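Local coordinates for putative vitamin-B12 independent methionine synthase family protein (PDB 1YPX) that probably transfers a methyl group from a methyltetrahydrofolate polyglutamate to homocysteine without cobalamin, as a zinc-dependent enzyme resembling a TIM barrel, at residues 139-144 / 218-223; 183-188 / 235-240; 328-333 / 355-360. One frame throughout, in Å; residues are numbered along the deposited sequence.

Contact 1: 139-144 / 218-223; sequences SPAMLH and KNLINE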
loop_
_atom_site.group_PDB
_atom_site.type_symbol
_atom_site.label_atom_id
_atom_site.label_comp_id
_atom_site.label_asym_id
_atom_site.label_seq_id
_atom_site.Cartn_x
_atom_site.Cartn_y
_atom_site.Cartn_z
ATOM N N SER A 139 2.013 -4.340 -5.629
ATOM C CA SER A 139 2.464 -5.678 -5.313
ATOM C C SER A 139 3.056 -6.310 -6.568
ATOM O O SER A 139 2.601 -6.052 -7.674
ATOM C CB SER A 139 1.264 -6.497 -4.841
ATOM O OG SER A 139 1.618 -7.841 -4.591
ATOM N N PRO A 140 4.082 -7.150 -6.421
ATOM C CA PRO A 140 4.623 -7.741 -7.647
ATOM C C PRO A 140 3.569 -8.529 -8.441
ATOM O O PRO A 140 3.639 -8.602 -9.662
ATOM C CB PRO A 140 5.770 -8.615 -7.132
ATOM C CG PRO A 140 5.308 -9.021 -5.784
ATOM C CD PRO A 140 4.706 -7.743 -5.227
ATOM N N ALA A 141 2.584 -9.091 -7.745
ATOM C CA ALA A 141 1.533 -9.864 -8.393
ATOM C C ALA A 141 0.635 -8.963 -9.225
ATOM O O ALA A 141 -0.214 -9.442 -9.977
ATOM C CB ALA A 141 0.701 -10.608 -7.350
HETATM N N MSE A 142 0.814 -7.658 -9.075
HETATM C CA MSE A 142 0.019 -6.697 -9.826
HETATM C C MSE A 142 0.499 -6.620 -11.276
HETATM O O MSE A 142 -0.269 -6.273 -12.177
HETATM C CB MSE A 142 0.089 -5.320 -9.157
HETATM C CG MSE A 142 -0.845 -5.178 -7.965
HETATM SE SE MSE A 142 -2.676 -4.688 -8.469
HETATM C CE MSE A 142 -3.314 -6.362 -9.191
ATOM N N LEU A 143 1.768 -6.964 -11.496
ATOM C CA LEU A 143 2.357 -6.949 -12.834
ATOM C C LEU A 143 1.943 -8.199 -13.582
ATOM O O LEU A 143 1.652 -8.159 -14.778
ATOM C CB LEU A 143 3.888 -6.904 -12.763
ATOM C CG LEU A 143 4.622 -6.896 -14.106
ATOM C CD1 LEU A 143 4.090 -5.781 -14.970
ATOM C CD2 LEU A 143 6.102 -6.720 -13.889
ATOM N N HIS A 144 1.938 -9.313 -12.864
ATOM C CA HIS A 144 1.559 -10.590 -13.439
ATOM C C HIS A 144 0.178 -10.498 -14.070
ATOM O O HIS A 144 -0.016 -10.909 -15.213
ATOM C CB HIS A 144 1.575 -11.663 -12.350
ATOM C CG HIS A 144 1.094 -13.005 -12.807
ATOM N ND1 HIS A 144 -0.242 -13.293 -12.996
ATOM C CD2 HIS A 144 1.768 -14.147 -13.080
ATOM C CE1 HIS A 144 -0.370 -14.556 -13.361
ATOM N NE2 HIS A 144 0.834 -15.098 -13.419
ATOM N N LYS A 218 1.195 -16.061 -3.742
ATOM C CA LYS A 218 1.769 -16.264 -2.412
ATOM C C LYS A 218 3.267 -16.539 -2.511
ATOM O O LYS A 218 4.059 -16.013 -1.725
ATOM C CB LYS A 218 1.093 -17.433 -1.693
ATOM C CG LYS A 218 1.806 -17.846 -0.409
ATOM C CD LYS A 218 1.748 -19.355 -0.207
ATOM C CE LYS A 218 2.507 -20.105 -1.312
ATOM N NZ LYS A 218 2.253 -21.589 -1.316
ATOM N N ASN A 219 3.652 -17.367 -3.472
ATOM C CA ASN A 219 5.058 -17.693 -3.661
ATOM C C ASN A 219 5.806 -16.518 -4.275
ATOM O O ASN A 219 6.983 -16.301 -3.989
ATOM C CB ASN A 219 5.191 -18.924 -4.558
ATOM C CG ASN A 219 4.568 -20.163 -3.941
ATOM O OD1 ASN A 219 5.036 -20.663 -2.919
ATOM N ND2 ASN A 219 3.502 -20.659 -4.558
ATOM N N LEU A 220 5.116 -15.763 -5.122
ATOM C CA LEU A 220 5.712 -14.595 -5.767
ATOM C C LEU A 220 6.047 -13.527 -4.730
ATOM O O LEU A 220 7.150 -12.968 -4.726
ATOM C CB LEU A 220 4.746 -14.017 -6.801
ATOM C CG LEU A 220 5.159 -12.684 -7.427
ATOM C CD1 LEU A 220 6.542 -12.799 -8.060
ATOM C CD2 LEU A 220 4.125 -12.277 -8.469
ATOM N N ILE A 221 5.077 -13.264 -3.850
ATOM C CA ILE A 221 5.213 -12.275 -2.796
ATOM C C ILE A 221 6.291 -12.667 -1.800
ATOM O O ILE A 221 7.213 -11.893 -1.534
ATOM C CB ILE A 221 3.921 -12.115 -1.979
ATOM C CG1 ILE A 221 2.715 -11.873 -2.896
ATOM C CG2 ILE A 221 4.111 -11.021 -0.951
ATOM C CD1 ILE A 221 2.923 -10.823 -3.944
ATOM N N ASN A 222 6.177 -13.862 -1.232
ATOM C CA ASN A 222 7.171 -14.283 -0.248
ATOM C C ASN A 222 8.572 -14.220 -0.839
ATOM O O ASN A 222 9.512 -13.783 -0.174
ATOM C CB ASN A 222 6.873 -15.698 0.282
ATOM C CG ASN A 222 5.645 -15.742 1.196
ATOM O OD1 ASN A 222 5.447 -14.858 2.040
ATOM N ND2 ASN A 222 4.826 -16.784 1.041
ATOM N N GLU A 223 8.709 -14.641 -2.091
ATOM C CA GLU A 223 10.011 -14.604 -2.741
ATOM C C GLU A 223 10.492 -13.167 -2.929
ATOM O O GLU A 223 11.660 -12.857 -2.680
ATOM C CB GLU A 223 9.963 -15.299 -4.103
ATOM C CG GLU A 223 11.329 -15.424 -4.737
ATOM C CD GLU A 223 11.286 -15.965 -6.146
ATOM O OE1 GLU A 223 12.381 -16.031 -6.766
ATOM O OE2 GLU A 223 10.175 -16.321 -6.636
#
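Leu220 and Ile221, neighbours on helix 213-224, press against Pro140 and Ala141 at the point where the chain leaves barrel strand 132-138 and turns into helix 141-146. The contact belongs to a TIM-barrel-like fold and joins a strand-to-helix turn to one of the outer helices; it is buried, without hydrogen bonds between the segments and almost entirely apolar. Leu220 points at the turn and has the largest area buried by the contact. With CG anti to its backbone N (chi1 172°), it brings CG alongside the proline ring, 4.0 Å from Pro140 CG, the two side chains pointing opposite ways. Beyond that point Leu220 CD2 settles on the backbone of the next residue, 3.5 Å from Ala141 CA, and also meets the Ala141 methyl, CB, at 4.0 Å. Ile221 approaches differently. It comes in across the ring and touches with a single atom, CD1, which stands 3.5 Å from Pro140 CG. The pyrrolidine ring therefore meets two side chains, its CB and CG lying against Leu220 and its CG and CD against Ile221. Helix 158-178 adds to this packing, as Tyr169 also touches Pro140, while Tyr217 of helix 213-224 touches Ala141. Ser139 adds a polar side chain at the border; its OG is hydrogen-bonded to Asp188 on strand 183-188, and its backbone is tied to Asp187. The delta methyl of the isoleucine, Ile221 CD1, lies 3.3 Å from Ser139 OG and 4.1 Å from Ala141 CB.

Contact 2: 183-188 / 235-240; sequences YLQLDD and TMHICR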
loop_
_atom_site.group_PDB
_atom_site.type_symbol
_atom_site.label_atom_id
_atom_site.label_comp_id
_atom_site.label_asym_id
_atom_site.label_seq_id
_atom_site.Cartn_x
_atom_site.Cartn_y
_atom_site.Cartn_z
ATOM N N TYR A 183 9.496 1.405 6.229
ATOM C CA TYR A 183 8.065 1.124 6.187
ATOM C C TYR A 183 7.594 1.172 4.719
ATOM O O TYR A 183 7.338 2.253 4.164
ATOM C CB TYR A 183 7.325 2.156 7.055
ATOM C CG TYR A 183 5.868 1.865 7.349
ATOM C CD1 TYR A 183 5.118 2.718 8.154
ATOM C CD2 TYR A 183 5.213 0.797 6.756
ATOM C CE1 TYR A 183 3.748 2.520 8.347
ATOM C CE2 TYR A 183 3.848 0.589 6.939
ATOM C CZ TYR A 183 3.118 1.457 7.729
ATOM O OH TYR A 183 1.757 1.290 7.868
ATOM N N LEU A 184 7.507 -0.015 4.114
ATOM C CA LEU A 184 7.081 -0.192 2.725
ATOM C C LEU A 184 5.755 -0.956 2.644
ATOM O O LEU A 184 5.559 -1.959 3.329
ATOM C CB LEU A 184 8.139 -0.974 1.928
ATOM C CG LEU A 184 7.993 -0.894 0.394
ATOM C CD1 LEU A 184 8.383 0.514 -0.059
ATOM C CD2 LEU A 184 8.880 -1.931 -0.302
ATOM N N GLN A 185 4.861 -0.492 1.781
ATOM C CA GLN A 185 3.562 -1.113 1.623
ATOM C C GLN A 185 3.256 -1.552 0.187
ATOM O O GLN A 185 3.428 -0.788 -0.775
ATOM C CB GLN A 185 2.481 -0.155 2.120
ATOM C CG GLN A 185 1.078 -0.571 1.731
ATOM C CD GLN A 185 0.039 -0.028 2.679
ATOM O OE1 GLN A 185 0.109 -0.266 3.884
ATOM N NE2 GLN A 185 -0.932 0.704 2.143
ATOM N N LEU A 186 2.799 -2.793 0.058
ATOM C CA LEU A 186 2.446 -3.375 -1.234
ATOM C C LEU A 186 0.939 -3.253 -1.453
ATOM O O LEU A 186 0.148 -3.820 -0.702
ATOM C CB LEU A 186 2.861 -4.849 -1.266
ATOM C CG LEU A 186 4.266 -5.247 -1.779
ATOM C CD1 LEU A 186 5.280 -4.121 -1.588
ATOM C CD2 LEU A 186 4.728 -6.504 -1.057
ATOM N N ASP A 187 0.547 -2.497 -2.473
ATOM C CA ASP A 187 -0.862 -2.334 -2.781
ATOM C C ASP A 187 -1.253 -3.428 -3.758
ATOM O O ASP A 187 -0.812 -3.452 -4.900
ATOM C CB ASP A 187 -1.126 -0.936 -3.347
ATOM C CG ASP A 187 -1.208 0.119 -2.253
ATOM O OD1 ASP A 187 -0.616 -0.093 -1.166
ATOM O OD2 ASP A 187 -1.858 1.170 -2.465
ATOM N N ASP A 188 -2.063 -4.361 -3.286
ATOM C CA ASP A 188 -2.454 -5.453 -4.135
ATOM C C ASP A 188 -3.952 -5.561 -4.263
ATOM O O ASP A 188 -4.626 -6.003 -3.339
ATOM C CB ASP A 188 -1.885 -6.750 -3.589
ATOM C CG ASP A 188 -1.790 -7.801 -4.643
ATOM O OD1 ASP A 188 -0.980 -8.737 -4.500
ATOM O OD2 ASP A 188 -2.534 -7.681 -5.628
ATOM N N THR A 235 4.062 -3.899 4.937
ATOM C CA THR A 235 2.639 -4.124 5.066
ATOM C C THR A 235 2.025 -4.318 3.697
ATOM O O THR A 235 2.586 -3.909 2.670
ATOM C CB THR A 235 1.935 -2.922 5.731
ATOM O OG1 THR A 235 2.230 -1.712 5.002
ATOM C CG2 THR A 235 2.369 -2.798 7.181
HETATM N N MSE A 236 0.847 -4.921 3.691
HETATM C CA MSE A 236 0.149 -5.173 2.447
HETATM C C MSE A 236 -1.260 -4.631 2.447
HETATM O O MSE A 236 -2.044 -4.945 3.329
HETATM C CB MSE A 236 0.089 -6.674 2.189
HETATM C CG MSE A 236 -0.536 -7.045 0.861
HETATM SE SE MSE A 236 0.518 -8.381 -0.071
HETATM C CE MSE A 236 -0.823 -9.785 -0.241
ATOM N N HIS A 237 -1.583 -3.805 1.465
ATOM C CA HIS A 237 -2.939 -3.297 1.362
ATOM C C HIS A 237 -3.700 -4.152 0.339
ATOM O O HIS A 237 -3.410 -4.089 -0.861
ATOM C CB HIS A 237 -2.945 -1.824 0.939
ATOM C CG HIS A 237 -4.314 -1.270 0.689
ATOM N ND1 HIS A 237 -5.380 -1.481 1.544
ATOM C CD2 HIS A 237 -4.796 -0.515 -0.327
ATOM C CE1 HIS A 237 -6.455 -0.884 1.063
ATOM N NE2 HIS A 237 -6.127 -0.290 -0.072
ATOM N N ILE A 238 -4.637 -4.972 0.836
ATOM C CA ILE A 238 -5.494 -5.840 0.003
ATOM C C ILE A 238 -6.714 -4.994 -0.319
ATOM O O ILE A 238 -7.664 -4.954 0.460
ATOM C CB ILE A 238 -6.041 -7.088 0.762
ATOM C CG1 ILE A 238 -4.909 -7.858 1.449
ATOM C CG2 ILE A 238 -6.760 -8.015 -0.221
ATOM C CD1 ILE A 238 -3.909 -8.455 0.490
ATOM N N CYS A 239 -6.696 -4.320 -1.459
ATOM C CA CYS A 239 -7.804 -3.450 -1.832
ATOM C C CYS A 239 -9.021 -4.203 -2.357
ATOM O O CYS A 239 -8.886 -5.265 -2.965
ATOM C CB CYS A 239 -7.328 -2.453 -2.886
ATOM S SG CYS A 239 -8.251 -0.920 -2.919
ATOM N N ARG A 240 -10.207 -3.645 -2.122
ATOM C CA ARG A 240 -11.452 -4.259 -2.593
ATOM C C ARG A 240 -11.847 -3.688 -3.954
ATOM O O ARG A 240 -11.639 -2.506 -4.228
ATOM C CB ARG A 240 -12.595 -4.027 -1.589
ATOM C CG ARG A 240 -12.587 -4.932 -0.344
ATOM C CD ARG A 240 -12.906 -6.387 -0.679
ATOM N NE ARG A 240 -13.107 -7.219 0.513
ATOM C CZ ARG A 240 -14.050 -7.011 1.432
ATOM N NH1 ARG A 240 -14.886 -5.989 1.307
ATOM N NH2 ARG A 240 -14.170 -7.831 2.472
#
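Thr235 OG1 gives its proton to Gln185 OE1, 2.8 Å away, arriving in the plane of the amide carbonyl and on a lone pair, while the backbones pair as 183-188 and 233-238, neighbouring parallel strands of the TIM-barrel-like sheet. Thr235 N bonds to Leu184 O and Leu186 N to Thr235 O; further along, His237 N reaches Leu186 O and Asp188 N reaches His237 O, the last at 2.8 Å. Cys239 N makes a longer bond, 3.3 Å from Asp188 O and above the carbonyl plane. Gln185, Asp187, Thr235 and His237 share one face of the sheet. The extended Gln185 chain stands off that face and brings its amide beside Thr235 and His237: OE1 also serves Lys134, and NE2 lies 3.4 Å from His237 CB, the amide and imidazole planes being 28° apart. The same NE2 makes a weak bond to Asp187 OD1. The Asp187 carboxylate, turned 68° from the imidazole plane, sets OD2 at the ring edge, 4.0 Å from His237 CD2, whereas His237 ND1 is held by Phe270 O of the next strand. Near the start, Thr235 OG1 meets the Tyr183 ring at its edge, 3.4 Å from CE2, and the phenol OH is bonded to Asp10 and Lys134. On the other face Leu186 CB lies 4.4 Å from Met236 SE (selenomethionine), with Ile137 and Leu260 packing nearby. That face is hydrocarbon and selenium apart from Asp188, whose carboxylate is hydrogen-bonded to Ser139 and Ser190. His237 and Cys239 face a common point with Cys334, where no metal is modelled, an arrangement consistent with the zinc site expected of this family.

Contact 3: 328-333 / 355-360; sequences LRLSPQ and RYVVRL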
loop_
_atom_site.group_PDB
_atom_site.type_symbol
_atom_site.label_atom_id
_atom_site.label_comp_id
_atom_site.label_asym_id
_atom_site.label_seq_id
_atom_site.Cartn_x
_atom_site.Cartn_y
_atom_site.Cartn_z
ATOM N N LEU A 328 -3.918 -5.426 16.696
ATOM C CA LEU A 328 -4.868 -4.912 15.722
ATOM C C LEU A 328 -4.643 -3.410 15.577
ATOM O O LEU A 328 -4.208 -2.730 16.517
ATOM C CB LEU A 328 -6.315 -5.221 16.154
ATOM C CG LEU A 328 -6.768 -6.695 16.188
ATOM C CD1 LEU A 328 -8.227 -6.801 16.627
ATOM C CD2 LEU A 328 -6.601 -7.317 14.809
ATOM N N ARG A 329 -4.907 -2.904 14.377
ATOM C CA ARG A 329 -4.736 -1.483 14.082
ATOM C C ARG A 329 -5.975 -0.945 13.390
ATOM O O ARG A 329 -6.778 -1.708 12.878
ATOM C CB ARG A 329 -3.505 -1.252 13.196
ATOM C CG ARG A 329 -2.164 -1.170 13.944
ATOM C CD ARG A 329 -1.862 -2.421 14.712
ATOM N NE ARG A 329 -0.588 -2.355 15.427
ATOM C CZ ARG A 329 -0.345 -2.992 16.570
ATOM N NH1 ARG A 329 -1.279 -3.733 17.142
ATOM N NH2 ARG A 329 0.840 -2.909 17.138
ATOM N N LEU A 330 -6.108 0.373 13.387
ATOM C CA LEU A 330 -7.237 1.056 12.798
ATOM C C LEU A 330 -6.763 1.983 11.682
ATOM O O LEU A 330 -5.593 2.372 11.631
ATOM C CB LEU A 330 -7.925 1.866 13.884
ATOM C CG LEU A 330 -9.155 2.677 13.489
ATOM C CD1 LEU A 330 -10.237 1.738 13.023
ATOM C CD2 LEU A 330 -9.624 3.509 14.682
ATOM N N SER A 331 -7.676 2.344 10.790
ATOM C CA SER A 331 -7.341 3.231 9.688
ATOM C C SER A 331 -8.581 3.395 8.885
ATOM O O SER A 331 -9.577 2.738 9.144
ATOM C CB SER A 331 -6.327 2.586 8.767
ATOM O OG SER A 331 -6.990 1.654 7.929
ATOM N N PRO A 332 -8.547 4.292 7.899
ATOM C CA PRO A 332 -9.763 4.436 7.095
ATOM C C PRO A 332 -9.733 3.259 6.105
ATOM O O PRO A 332 -8.689 2.635 5.945
ATOM C CB PRO A 332 -9.609 5.823 6.465
ATOM C CG PRO A 332 -8.129 6.068 6.470
ATOM C CD PRO A 332 -7.621 5.424 7.718
ATOM N N GLN A 333 -10.866 2.929 5.487
ATOM C CA GLN A 333 -10.956 1.789 4.563
ATOM C C GLN A 333 -9.938 1.731 3.413
ATOM O O GLN A 333 -9.377 0.669 3.138
ATOM C CB GLN A 333 -12.388 1.666 4.009
ATOM C CG GLN A 333 -12.882 2.898 3.255
ATOM C CD GLN A 333 -14.273 2.727 2.661
ATOM O OE1 GLN A 333 -15.230 2.392 3.364
ATOM N NE2 GLN A 333 -14.391 2.971 1.358
ATOM N N ARG A 355 -7.923 12.668 12.073
ATOM C CA ARG A 355 -7.810 13.013 13.477
ATOM C C ARG A 355 -8.782 12.078 14.195
ATOM O O ARG A 355 -8.598 11.728 15.363
ATOM C CB ARG A 355 -8.219 14.473 13.690
ATOM C CG ARG A 355 -7.914 15.383 12.499
ATOM C CD ARG A 355 -8.172 16.857 12.812
ATOM N NE ARG A 355 -7.026 17.489 13.459
ATOM C CZ ARG A 355 -6.249 18.399 12.878
ATOM N NH1 ARG A 355 -5.216 18.929 13.540
ATOM N NH2 ARG A 355 -6.517 18.787 11.634
ATOM N N TYR A 356 -9.823 11.666 13.479
ATOM C CA TYR A 356 -10.818 10.753 14.036
ATOM C C TYR A 356 -10.148 9.389 14.277
ATOM O O TYR A 356 -10.386 8.734 15.297
ATOM C CB TYR A 356 -11.991 10.621 13.061
ATOM C CG TYR A 356 -13.193 9.873 13.601
ATOM C CD1 TYR A 356 -13.853 8.938 12.807
ATOM C CD2 TYR A 356 -13.704 10.135 14.876
ATOM C CE1 TYR A 356 -14.989 8.285 13.252
ATOM C CE2 TYR A 356 -14.849 9.482 15.333
ATOM C CZ TYR A 356 -15.487 8.559 14.509
ATOM O OH TYR A 356 -16.637 7.924 14.923
ATOM N N VAL A 357 -9.312 8.972 13.328
ATOM C CA VAL A 357 -8.571 7.721 13.450
ATOM C C VAL A 357 -7.596 7.847 14.629
ATOM O O VAL A 357 -7.456 6.930 15.435
ATOM C CB VAL A 357 -7.760 7.425 12.168
ATOM C CG1 VAL A 357 -6.824 6.250 12.411
ATOM C CG2 VAL A 357 -8.704 7.129 10.992
ATOM N N VAL A 358 -6.928 8.995 14.727
ATOM C CA VAL A 358 -5.972 9.240 15.806
ATOM C C VAL A 358 -6.624 9.247 17.190
ATOM O O VAL A 358 -6.039 8.763 18.162
ATOM C CB VAL A 358 -5.231 10.604 15.640
ATOM C CG1 VAL A 358 -4.346 10.858 16.853
ATOM C CG2 VAL A 358 -4.388 10.609 14.361
ATOM N N ARG A 359 -7.820 9.815 17.280
ATOM C CA ARG A 359 -8.543 9.893 18.547
ATOM C C ARG A 359 -9.040 8.518 18.966
ATOM O O ARG A 359 -8.812 8.072 20.095
ATOM C CB ARG A 359 -9.722 10.848 18.386
ATOM C CG ARG A 359 -10.547 11.123 19.634
ATOM C CD ARG A 359 -11.802 11.856 19.185
ATOM N NE ARG A 359 -11.507 12.609 17.956
ATOM C CZ ARG A 359 -12.419 13.000 17.077
ATOM N NH1 ARG A 359 -12.047 13.666 15.991
ATOM N NH2 ARG A 359 -13.703 12.710 17.290
ATOM N N LEU A 360 -9.722 7.843 18.044
ATOM C CA LEU A 360 -10.242 6.514 18.324
ATOM C C LEU A 360 -9.149 5.543 18.769
ATOM O O LEU A 360 -9.280 4.880 19.792
ATOM C CB LEU A 360 -10.967 5.967 17.087
ATOM C CG LEU A 360 -12.457 6.318 16.932
ATOM C CD1 LEU A 360 -13.239 5.536 17.979
ATOM C CD2 LEU A 360 -12.711 7.821 17.086
#
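The last beta-alpha unit of the TIM-barrel-like fold brings Leu330 and Pro332 of strand 328-332 against Val357 and Leu360 of helix 347-364, the helix that follows it in the chain. The two segments run nearly antiparallel, at 159° between their N-to-C directions, and their axes come within 8.3 Å. Val357 is the central residue, and its two methyls divide the work. CG1, anti to the backbone N (chi1 171°), faces the strand backbone, 4.1 Å from Ser331 CA, and lies 4.4 Å from Leu330 CG. The other methyl, Val357 CG2, meets the pyrrolidine ring, 3.8 Å from Pro332 CD, with the valine set crosswise to the ring. One turn along the helix, Leu360 is touched by the delta branch of a leucine: Leu330 CD2 lies 3.7 Å from Leu360 CB. The same methyl, Leu330 CD2, is 4.1 Å from Val357 O. Trp365, beyond the helix, and Ile299 of strand 293-299 also pack on Leu330. Ser331 turns its CB away from the helix, toward the side of the strand where Phe270 and Val295 touch it; its OG is hydrogen-bonded to Pro332 O at 2.8 Å, from above the carbonyl plane. No hydrogen bond links strand to helix: between these two segments the contact is van der Waals, chiefly between hydrocarbon groups. Backbone hydrogen bonds of the strand go instead to 293-299 and, through Leu330, to Tyr8 and Asp10 of the N-terminal part of the chain, so polar bonding ties the strand sideways while apolar packing holds the helix against it.

Overall arrangement
Contact 2 lies at the heart of the fold, its centre about 3 Å from that of the chain, whereas contacts 1 and 3 are buried in its outer layer on opposite sides of the chain's centre, their own centres about 28 Å apart. Chemistry follows place: paired strands and a polar face in the middle, apolar helix packing without cross-bonds outside. Contact 1 adjoins contact 2 directly, Met142 CG packing 3.5 Å from Asp187 O, and helix 213-224 leads on to strand 233-238. Contact 3 reaches the same parallel sheet at strand 328-332; there His237 CE1 packs 3.9 Å from Gln333 O.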